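PDB 7DRQ: Uly1 from Catenovulum maritimum, which probably cleaves the algal polysaccharide ulvan as a calcium-binding lyase of polysaccharide lyase family 24. Local coordinates for residues 12-17 and 45-50; 71-76 and 92-97; 107-112 and 125-130; 199-204 and 216-221. One frame throughout, in Å; residues are numbered along the deposited sequence.

In the fold
Contact 1 comes first along the chain: 12-17 ends the N-terminal strand, which joins the C-terminal strands 444-452, 455-462 and 469-478 in one sheet, and 45-50 returns to it after an excursion holding helix 24-29 and the short strand 39-40. Contact 2 closes the excursion through strands 73-80 and 86-91, contact 3 the mouth of hairpin 111-115/122-126, and contact 4 the hairpin 201-208/214-220. The four loops follow in series; none nests in or crosses another. In space they form a chain of neighbours across successive sheets of the beta-propeller. Ile-46 packs on His-95, Asp-127 of contact 3 is bonded to His-93 of contact 2, and Ala-130 probably hydrogen-bonds to Leu-201 of contact 4.

Contact 1: 12-17 and 45-50; sequences DQALFF and AIAPHG
Phe-17 carries its ring beside the backbone N, anti to the carbonyl carbon (chi1 -52°), while Ile-46 turns CG1 the other way (chi1 -159°) and leaves CG2 wedged between N and carbonyl carbon; together these torsions bring the ring end against the branched aliphatic group. The place is the closure of a beta-propeller, where the N-terminal strand 3-15 completes a sheet built otherwise from the C-terminal strands, and the loop 45-50 packs against the end of that strand and the two phenylalanines that follow it. Phe-17 CZ lies 3.8 Å from Ile-46 CB and equally near CG2, with Ile-46 CD1 at 3.9 Å from the same CZ. Isoleucine suits this spot because its branch sets CG2 beside CB at the ring corner while CD1 reaches the same CZ. Leu-15 extends the greasy patch, its CD2 4.2 Å from Ile-46 CG2. On another flank Phe-16 approaches Ala-45 with CE1, 3.9 Å from CB, and its ring also makes a cation-pi contact with Arg-470. Small residues serve where backbones come close: Ala-14 CB and Ala-47 CB meet at 4.3 Å, and the chain goes on from Ala-47 through a cis peptide to Pro-48. In the strand itself, Gln-13 and Ala-14 both face Arg-470, a classic beta bulge. No direct hydrogen bond joins the two segments. A single water does this instead, donating to Leu-15 O at 2.7 Å and accepting from Ala-47 N at 3.1 Å.

Contact 2: 71-76 and 92-97; sequences DRHVML and PHQHTG
Arg-72, Gln-94 and His-73 carry this contact. Arg-72 has a left-handed backbone conformation, and its chain bends at chi3 (-48°) so that NE points at His-95 O, 2.9 Å away and in the guanidinium plane. The backbone answers alongside, His-95 N donating to Arg-72 O, so the two residues are gripped twice. Arg-72 NH1 bonds to Ile-69 O. Gln-94 suits its position by being flat and long: its CG rides over the centre of the His-73 ring, 3.6 Å from the centroid, in a CH-pi contact, and its amide stacks nearly parallel to the imidazole. The amide then reaches past the ring, NE2 giving a bond of 2.9 Å to Asp-71 O in the carbonyl plane. His-73 ND1 is held by Phe-91 O, and its backbone N by Asp-71 OD1 in an Asx turn; Asp-71 OD2 forms a salt bridge with Arg-66. Val-74 N donates to His-93 O, while its CG2 meets the edge of the His-93 ring, whose NE2 is hydrogen-bonded to Asp-127 OD2 and ND1 to Lys-185 of a calcium site. His-73 and Gln-94 are an antiparallel, non-hydrogen-bonded pair, just past the corner at Pro-92 where the chain leaves the sheet of a propeller blade.

Contact 3: 107-112 and 125-130; sequences THNTIA and LYDMHA
Asn-109 reaches across to Asp-127 and His-129, just outside the paired strands, and from CB outward each atom finds a partner. CB lies 3.2 Å from Asp-127 OD1, and CG comes near Met-128 N. At the tip OD1 packs against His-129 CB at 3.2 Å, while ND2 donates to Asp-127 OD1 at 2.9 Å, meeting that oxygen from above the carboxylate plane, and also bonds to Tyr-131 OH. Asparagine suits the place because its short amide lets ND2 serve both of these oxygens. The same OD1 of Asp-127 is bonded to His-95 ND1, while OD2 is hydrogen-bonded to His-93 NE2. The rings of His-108 and His-129 stack face to face, centroids 3.6 Å apart and planes at 23°. Glu-106 holds both, OE1 to His-108 ND1 and OE2 to His-129 ND1, fixing their rotation. An alanine at His-108 would probably leave one face of the His-129 ring without its stacking partner and Glu-106 OE1 without its imidazole mate. Where the backbones part, two waters bridge them, one donating to His-108 O and Met-128 O, the other donating to Thr-110 O and accepting from Met-128 N. Farther in, Ala-112 N and Leu-125 O close at 2.8 Å, and Ile-111 CG1 packs on Tyr-126 CB. The whole is the open end of an antiparallel beta hairpin, 111-115 with 122-126, in a propeller sheet.

Contact 4: 199-204 and 216-221; sequences SRLTYP and LHMRQG
Leu-201, Pro-204 and selenomethionine Met-218 make the apolar centre. The bend at chi3 of Met-218 (72°) folds CE under the neighbouring strand, against the backbone of Thr-202, where it lies 3.8 Å from Leu-201 CB and as far from Pro-204 CD. The unbranched, flexible methionine chain, here with selenium in place of sulfur, can curl beneath that strand. Leu-201 CD1 faces Met-218 SE, while its other branch, CD2, lies 3.5 Å from Gln-220 CB, and Leu-216 CD1 closes the far side against Pro-204 CA. Moving outward, the backbone ladder takes over: Thr-202 and Arg-219 form a hydrogen-bonded antiparallel pair, with Arg-219 N to Thr-202 O at 2.8 Å. At the polar edge the extended Gln-220 side chain sends NE2 to Ser-199 O, 3.0 Å away and nearly straight at 169°, while its OE1 is held by Arg-227. Gly-221 N donates to Arg-200 O at a backbone conformation that suits glycine. Arg-219 runs out along Tyr-203, the ring's CE2 3.3 Å from NH1 and the planes 52° apart, and NH2 bonds to Gly-264 O. A serine at Arg-219 would probably leave the Tyr-203 ring without its guanidinium neighbour and Gly-264 O without that donor. The hairpin 201-208/214-220 lies just after helix 195-198, beside strand 225-234 of its own sheet; Arg-219 touches strand 261-269, and Thr-202 packs on His-129 and Ala-130.

Contact 1: 12-17 and 45-50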
# COMPACT_ATOMS: atom_id res chain seq x y z
N ASP A 12 1.23 -16.07 16.43
CA ASP A 12 0.76 -15.48 17.67
C ASP A 12 1.69 -14.39 18.16
O ASP A 12 1.53 -13.89 19.28
CB ASP A 12 0.63 -16.55 18.76
CG ASP A 12 -0.52 -17.49 18.53
OD1 ASP A 12 -1.63 -17.02 18.20
OD2 ASP A 12 -0.31 -18.72 18.66
N GLN A 13 2.67 -14.00 17.33
CA GLN A 13 3.70 -13.07 17.76
C GLN A 13 3.81 -11.86 16.84
O GLN A 13 4.89 -11.27 16.72
CB GLN A 13 5.06 -13.77 17.84
CG GLN A 13 5.08 -15.00 18.72
CD GLN A 13 6.38 -15.12 19.48
OE1 GLN A 13 7.46 -14.96 18.90
NE2 GLN A 13 6.29 -15.38 20.78
N ALA A 14 2.72 -11.48 16.17
CA ALA A 14 2.76 -10.30 15.30
C ALA A 14 2.89 -9.03 16.13
O ALA A 14 2.20 -8.86 17.14
CB ALA A 14 1.51 -10.23 14.43
N LEU A 15 3.77 -8.14 15.70
CA LEU A 15 4.03 -6.91 16.45
C LEU A 15 2.82 -5.99 16.44
O LEU A 15 2.17 -5.79 15.41
CB LEU A 15 5.25 -6.19 15.88
CG LEU A 15 5.57 -4.82 16.50
CD1 LEU A 15 5.94 -4.98 17.98
CD2 LEU A 15 6.70 -4.12 15.74
N PHE A 16 2.51 -5.42 17.61
CA PHE A 16 1.44 -4.46 17.76
C PHE A 16 1.90 -3.35 18.69
O PHE A 16 2.61 -3.61 19.66
CB PHE A 16 0.18 -5.13 18.31
CG PHE A 16 -1.01 -4.23 18.39
CD1 PHE A 16 -1.83 -4.06 17.29
CD2 PHE A 16 -1.34 -3.60 19.58
CE1 PHE A 16 -2.95 -3.24 17.36
CE2 PHE A 16 -2.45 -2.78 19.66
CZ PHE A 16 -3.26 -2.59 18.55
N PHE A 17 1.50 -2.12 18.39
CA PHE A 17 1.90 -0.96 19.19
C PHE A 17 0.85 -0.76 20.28
O PHE A 17 -0.18 -0.11 20.05
CB PHE A 17 2.07 0.26 18.31
CG PHE A 17 2.97 0.03 17.13
CD1 PHE A 17 4.11 -0.75 17.26
CD2 PHE A 17 2.68 0.59 15.89
CE1 PHE A 17 4.95 -0.96 16.16
CE2 PHE A 17 3.52 0.38 14.80
CZ PHE A 17 4.65 -0.40 14.94
N ALA A 45 -1.25 -0.47 14.35
CA ALA A 45 -1.24 -1.83 13.80
C ALA A 45 -0.39 -1.85 12.53
O ALA A 45 -0.85 -1.41 11.46
CB ALA A 45 -2.66 -2.33 13.54
N ILE A 46 0.84 -2.36 12.64
CA ILE A 46 1.74 -2.48 11.50
C ILE A 46 1.65 -3.86 10.83
O ILE A 46 2.27 -4.07 9.78
CB ILE A 46 3.18 -2.18 11.95
CG1 ILE A 46 4.07 -1.78 10.76
CG2 ILE A 46 3.77 -3.35 12.76
CD1 ILE A 46 5.35 -1.05 11.17
N ALA A 47 0.87 -4.78 11.39
CA ALA A 47 0.70 -6.12 10.86
C ALA A 47 -0.72 -6.63 11.10
O ALA A 47 -1.17 -6.68 12.26
CB ALA A 47 1.71 -7.08 11.48
N PRO A 48 -1.48 -7.00 10.06
CA PRO A 48 -1.13 -6.91 8.64
C PRO A 48 -1.34 -5.49 8.13
O PRO A 48 -2.35 -4.87 8.44
CB PRO A 48 -2.09 -7.90 7.98
CG PRO A 48 -3.29 -7.87 8.84
CD PRO A 48 -2.83 -7.54 10.25
N HIS A 49 -0.39 -4.99 7.35
CA HIS A 49 -0.45 -3.62 6.89
C HIS A 49 0.49 -3.46 5.70
O HIS A 49 1.56 -4.06 5.68
CB HIS A 49 -0.05 -2.65 8.01
CG HIS A 49 -0.50 -1.24 7.79
ND1 HIS A 49 -1.81 -0.92 7.51
CD2 HIS A 49 0.17 -0.07 7.86
CE1 HIS A 49 -1.93 0.39 7.39
NE2 HIS A 49 -0.74 0.93 7.60
N GLY A 50 0.08 -2.63 4.74
CA GLY A 50 0.88 -2.40 3.55
C GLY A 50 0.69 -3.51 2.53
O GLY A 50 -0.26 -4.30 2.58
O HOH W 1 -0.15 -4.97 14.27

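Contact 2: 71-76 and 92-97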
# COMPACT_ATOMS: atom_id res chain seq x y z
N ASP A 71 11.96 -6.96 19.96
CA ASP A 71 12.24 -7.89 18.87
C ASP A 71 12.14 -7.12 17.55
O ASP A 71 13.15 -6.63 17.04
CB ASP A 71 11.25 -9.05 18.94
CG ASP A 71 11.60 -10.19 18.00
OD1 ASP A 71 11.77 -9.96 16.79
OD2 ASP A 71 11.69 -11.34 18.48
N ARG A 72 10.92 -6.99 17.02
CA ARG A 72 10.61 -6.14 15.87
C ARG A 72 11.22 -6.65 14.57
O ARG A 72 11.34 -5.89 13.62
CB ARG A 72 11.04 -4.68 16.11
CG ARG A 72 10.71 -4.13 17.50
CD ARG A 72 11.20 -2.68 17.66
NE ARG A 72 12.58 -2.49 17.21
CZ ARG A 72 13.66 -2.73 17.96
NH1 ARG A 72 13.54 -3.18 19.19
NH2 ARG A 72 14.88 -2.51 17.46
N HIS A 73 11.58 -7.93 14.48
CA HIS A 73 12.27 -8.40 13.29
C HIS A 73 11.33 -8.50 12.10
O HIS A 73 10.14 -8.79 12.24
CB HIS A 73 12.90 -9.77 13.53
CG HIS A 73 14.22 -9.70 14.25
ND1 HIS A 73 15.42 -9.61 13.58
CD2 HIS A 73 14.52 -9.73 15.57
CE1 HIS A 73 16.40 -9.57 14.46
NE2 HIS A 73 15.89 -9.63 15.67
N VAL A 74 11.89 -8.23 10.92
CA VAL A 74 11.18 -8.42 9.66
C VAL A 74 11.00 -9.91 9.39
O VAL A 74 11.97 -10.67 9.40
CB VAL A 74 11.96 -7.74 8.52
CG1 VAL A 74 11.43 -8.18 7.16
CG2 VAL A 74 11.90 -6.20 8.66
N MSE A 75 9.76 -10.32 9.14
CA MSE A 75 9.46 -11.74 8.88
C MSE A 75 8.80 -11.95 7.53
O MSE A 75 8.05 -11.11 7.07
CB MSE A 75 8.53 -12.32 9.95
CG MSE A 75 8.80 -11.88 11.38
SE MSE A 75 10.46 -12.61 12.07
CE MSE A 75 10.10 -14.53 11.97
N LEU A 76 9.07 -13.11 6.93
CA LEU A 76 8.44 -13.52 5.68
C LEU A 76 7.93 -14.94 5.84
O LEU A 76 8.72 -15.85 6.10
CB LEU A 76 9.41 -13.41 4.50
CG LEU A 76 8.87 -14.03 3.20
CD1 LEU A 76 7.61 -13.29 2.75
CD2 LEU A 76 9.94 -14.04 2.10
N PRO A 92 17.40 -10.17 9.64
CA PRO A 92 18.11 -9.47 10.73
C PRO A 92 17.55 -8.10 11.03
O PRO A 92 17.63 -7.66 12.19
CB PRO A 92 19.56 -9.38 10.20
CG PRO A 92 19.68 -10.48 9.20
CD PRO A 92 18.31 -10.70 8.61
N HIS A 93 17.00 -7.40 10.04
CA HIS A 93 16.55 -6.03 10.27
C HIS A 93 15.40 -5.97 11.27
O HIS A 93 14.48 -6.79 11.24
CB HIS A 93 16.08 -5.40 8.97
CG HIS A 93 15.73 -3.95 9.13
ND1 HIS A 93 16.69 -2.97 9.26
CD2 HIS A 93 14.53 -3.32 9.19
CE1 HIS A 93 16.10 -1.79 9.38
NE2 HIS A 93 14.79 -1.97 9.34
N GLN A 94 15.42 -4.95 12.13
CA GLN A 94 14.36 -4.70 13.10
C GLN A 94 13.74 -3.34 12.82
O GLN A 94 14.45 -2.40 12.45
CB GLN A 94 14.89 -4.73 14.54
CG GLN A 94 15.51 -6.06 14.96
CD GLN A 94 16.45 -5.91 16.13
OE1 GLN A 94 17.60 -5.48 15.97
NE2 GLN A 94 15.96 -6.23 17.32
N HIS A 95 12.42 -3.24 12.99
CA HIS A 95 11.71 -1.98 12.79
C HIS A 95 12.42 -0.85 13.52
O HIS A 95 12.68 -0.94 14.72
CB HIS A 95 10.27 -2.14 13.32
CG HIS A 95 9.42 -0.91 13.18
ND1 HIS A 95 9.33 -0.19 12.01
CD2 HIS A 95 8.59 -0.31 14.07
CE1 HIS A 95 8.49 0.82 12.18
NE2 HIS A 95 8.04 0.78 13.42
N THR A 96 12.76 0.22 12.79
CA THR A 96 13.49 1.34 13.38
C THR A 96 12.56 2.44 13.87
O THR A 96 13.05 3.47 14.34
CB THR A 96 14.53 1.89 12.38
OG1 THR A 96 13.89 2.30 11.16
CG2 THR A 96 15.57 0.83 12.08
N GLY A 97 11.25 2.25 13.79
CA GLY A 97 10.32 3.16 14.42
C GLY A 97 10.26 4.50 13.72
O GLY A 97 10.45 4.62 12.50

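Contact 3: 107-112 and 125-130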
# COMPACT_ATOMS: atom_id res chain seq x y z
N THR A 107 3.66 3.21 11.33
CA THR A 107 2.92 2.36 10.40
C THR A 107 3.12 2.74 8.93
O THR A 107 2.61 2.02 8.07
CB THR A 107 1.42 2.34 10.73
OG1 THR A 107 0.92 3.67 10.92
CG2 THR A 107 1.15 1.49 11.99
N HIS A 108 3.84 3.82 8.62
CA HIS A 108 4.25 4.00 7.23
C HIS A 108 5.19 2.89 6.80
O HIS A 108 5.26 2.56 5.61
CB HIS A 108 4.98 5.33 7.02
CG HIS A 108 4.09 6.53 7.15
ND1 HIS A 108 3.83 7.14 8.36
CD2 HIS A 108 3.43 7.26 6.22
CE1 HIS A 108 3.03 8.17 8.17
NE2 HIS A 108 2.78 8.27 6.88
N ASN A 109 5.95 2.34 7.74
CA ASN A 109 7.16 1.57 7.45
C ASN A 109 6.86 0.10 7.24
O ASN A 109 7.45 -0.77 7.88
CB ASN A 109 8.16 1.77 8.58
CG ASN A 109 8.77 3.15 8.58
OD1 ASN A 109 8.16 4.11 8.09
ND2 ASN A 109 9.97 3.27 9.15
N THR A 110 5.95 -0.18 6.32
CA THR A 110 5.49 -1.54 6.07
C THR A 110 6.56 -2.37 5.35
O THR A 110 7.58 -1.86 4.88
CB THR A 110 4.20 -1.51 5.25
OG1 THR A 110 4.45 -0.77 4.03
CG2 THR A 110 3.11 -0.85 6.03
N ILE A 111 6.30 -3.67 5.27
CA ILE A 111 7.12 -4.61 4.52
C ILE A 111 6.32 -5.06 3.30
O ILE A 111 5.36 -5.83 3.44
CB ILE A 111 7.52 -5.83 5.36
CG1 ILE A 111 8.08 -5.41 6.73
CG2 ILE A 111 8.50 -6.71 4.56
CD1 ILE A 111 7.85 -6.50 7.80
N ALA A 112 6.73 -4.62 2.12
CA ALA A 112 6.09 -5.04 0.88
C ALA A 112 6.81 -6.25 0.31
O ALA A 112 8.04 -6.37 0.42
CB ALA A 112 6.10 -3.91 -0.15
N LEU A 125 10.68 -4.87 0.31
CA LEU A 125 11.00 -3.48 0.58
C LEU A 125 10.42 -3.11 1.93
O LEU A 125 9.23 -3.35 2.17
CB LEU A 125 10.43 -2.58 -0.51
CG LEU A 125 11.16 -2.69 -1.85
CD1 LEU A 125 10.33 -2.07 -2.95
CD2 LEU A 125 12.54 -2.01 -1.79
N TYR A 126 11.22 -2.52 2.81
CA TYR A 126 10.67 -2.37 4.15
C TYR A 126 11.26 -1.20 4.92
O TYR A 126 12.38 -0.76 4.68
CB TYR A 126 10.85 -3.65 4.97
CG TYR A 126 12.21 -4.33 4.89
CD1 TYR A 126 13.24 -3.98 5.77
CD2 TYR A 126 12.43 -5.39 4.01
CE1 TYR A 126 14.47 -4.65 5.74
CE2 TYR A 126 13.65 -6.07 3.98
CZ TYR A 126 14.66 -5.70 4.84
OH TYR A 126 15.87 -6.38 4.80
N ASP A 127 10.46 -0.73 5.89
CA ASP A 127 10.90 0.14 6.97
C ASP A 127 11.40 1.48 6.44
O ASP A 127 12.47 1.95 6.82
CB ASP A 127 11.97 -0.54 7.84
CG ASP A 127 11.94 -0.03 9.27
OD1 ASP A 127 10.90 0.55 9.67
OD2 ASP A 127 12.93 -0.21 10.00
N MSE A 128 10.60 2.08 5.56
CA MSE A 128 10.94 3.35 4.90
C MSE A 128 9.86 4.41 5.06
O MSE A 128 8.68 4.15 4.83
CB MSE A 128 11.17 3.09 3.42
CG MSE A 128 12.31 2.16 3.13
SE MSE A 128 12.66 2.17 1.24
CE MSE A 128 11.73 0.50 0.77
N HIS A 129 10.27 5.61 5.46
CA HIS A 129 9.37 6.76 5.41
C HIS A 129 10.18 7.98 4.97
O HIS A 129 10.51 8.85 5.77
CB HIS A 129 8.66 7.00 6.74
CG HIS A 129 7.58 8.04 6.66
ND1 HIS A 129 6.79 8.39 7.74
CD2 HIS A 129 7.15 8.80 5.62
CE1 HIS A 129 5.94 9.33 7.37
NE2 HIS A 129 6.13 9.60 6.09
N ALA A 130 10.48 8.03 3.67
CA ALA A 130 11.15 9.17 3.05
C ALA A 130 12.50 9.47 3.70
O ALA A 130 12.88 10.63 3.89
CB ALA A 130 10.25 10.41 3.08
O HOH W 2 6.79 3.05 3.49
O HOH W 3 8.40 0.72 4.00

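Contact 4: 199-204 and 216-221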
# COMPACT_ATOMS: atom_id res chain seq x y z
N SER A 199 16.37 8.20 -2.40
CA SER A 199 16.08 8.89 -1.16
C SER A 199 14.66 9.46 -1.18
O SER A 199 14.05 9.63 -2.24
CB SER A 199 17.09 10.00 -0.90
OG SER A 199 17.01 10.96 -1.93
N ARG A 200 14.15 9.75 0.02
CA ARG A 200 12.83 10.36 0.21
C ARG A 200 11.71 9.49 -0.36
O ARG A 200 10.72 10.02 -0.88
CB ARG A 200 12.78 11.77 -0.37
CG ARG A 200 13.73 12.74 0.31
CD ARG A 200 13.46 14.18 -0.14
NE ARG A 200 13.93 15.16 0.84
CZ ARG A 200 15.13 15.74 0.78
NH1 ARG A 200 15.96 15.43 -0.20
NH2 ARG A 200 15.49 16.62 1.71
N LEU A 201 11.83 8.17 -0.24
CA LEU A 201 10.83 7.25 -0.76
C LEU A 201 9.97 6.67 0.36
O LEU A 201 10.47 6.35 1.44
CB LEU A 201 11.49 6.13 -1.56
CG LEU A 201 12.26 6.52 -2.83
CD1 LEU A 201 12.89 5.30 -3.47
CD2 LEU A 201 11.33 7.21 -3.83
N THR A 202 8.67 6.50 0.07
CA THR A 202 7.70 5.93 1.01
C THR A 202 6.67 5.12 0.22
O THR A 202 6.46 5.34 -0.98
CB THR A 202 6.99 7.03 1.82
OG1 THR A 202 7.95 8.01 2.27
CG2 THR A 202 6.24 6.45 3.04
N TYR A 203 6.05 4.14 0.90
CA TYR A 203 4.92 3.34 0.42
C TYR A 203 5.27 2.39 -0.72
O TYR A 203 4.77 2.57 -1.84
CB TYR A 203 3.77 4.23 -0.06
CG TYR A 203 3.20 5.16 0.96
CD1 TYR A 203 2.61 4.69 2.12
CD2 TYR A 203 3.23 6.53 0.74
CE1 TYR A 203 2.07 5.58 3.05
CE2 TYR A 203 2.70 7.41 1.65
CZ TYR A 203 2.12 6.94 2.79
OH TYR A 203 1.60 7.85 3.68
N PRO A 204 6.09 1.36 -0.48
CA PRO A 204 6.37 0.38 -1.55
C PRO A 204 5.13 -0.45 -1.85
O PRO A 204 4.53 -1.04 -0.95
CB PRO A 204 7.50 -0.47 -0.95
CG PRO A 204 7.24 -0.40 0.55
CD PRO A 204 6.71 0.99 0.81
N LEU A 216 7.06 -1.88 -9.58
CA LEU A 216 7.01 -1.30 -8.25
C LEU A 216 6.72 0.19 -8.38
O LEU A 216 7.23 0.83 -9.30
CB LEU A 216 8.32 -1.49 -7.50
CG LEU A 216 8.45 -0.57 -6.29
CD1 LEU A 216 7.65 -1.13 -5.06
CD2 LEU A 216 9.88 -0.29 -5.96
N HIS A 217 5.88 0.74 -7.49
CA HIS A 217 5.80 2.19 -7.39
C HIS A 217 5.92 2.64 -5.94
O HIS A 217 5.58 1.91 -5.01
CB HIS A 217 4.53 2.78 -8.06
CG HIS A 217 3.25 2.58 -7.29
ND1 HIS A 217 2.76 1.33 -6.97
CD2 HIS A 217 2.33 3.47 -6.86
CE1 HIS A 217 1.60 1.47 -6.34
NE2 HIS A 217 1.32 2.76 -6.26
N MSE A 218 6.45 3.85 -5.77
CA MSE A 218 6.63 4.47 -4.47
C MSE A 218 6.36 5.96 -4.62
O MSE A 218 6.34 6.50 -5.73
CB MSE A 218 8.04 4.23 -3.90
CG MSE A 218 8.39 2.75 -3.72
SE MSE A 218 10.07 2.49 -2.74
CE MSE A 218 9.44 3.02 -0.98
N ARG A 219 6.17 6.63 -3.50
CA ARG A 219 6.03 8.07 -3.48
C ARG A 219 7.37 8.67 -3.11
O ARG A 219 8.06 8.17 -2.22
CB ARG A 219 4.96 8.51 -2.47
CG ARG A 219 3.56 8.11 -2.86
CD ARG A 219 2.53 8.66 -1.90
NE ARG A 219 1.30 7.87 -1.94
CZ ARG A 219 0.29 8.03 -1.10
NH1 ARG A 219 0.34 8.96 -0.15
NH2 ARG A 219 -0.79 7.26 -1.22
N GLN A 220 7.76 9.72 -3.83
CA GLN A 220 9.02 10.39 -3.55
C GLN A 220 8.75 11.84 -3.19
O GLN A 220 7.94 12.51 -3.83
CB GLN A 220 9.97 10.33 -4.75
CG GLN A 220 11.39 10.75 -4.36
CD GLN A 220 12.39 10.54 -5.48
OE1 GLN A 220 12.06 10.67 -6.66
NE2 GLN A 220 13.63 10.21 -5.12
N GLY A 221 9.44 12.31 -2.16
CA GLY A 221 9.37 13.72 -1.80
C GLY A 221 8.65 13.94 -0.49
O GLY A 221 8.83 13.19 0.47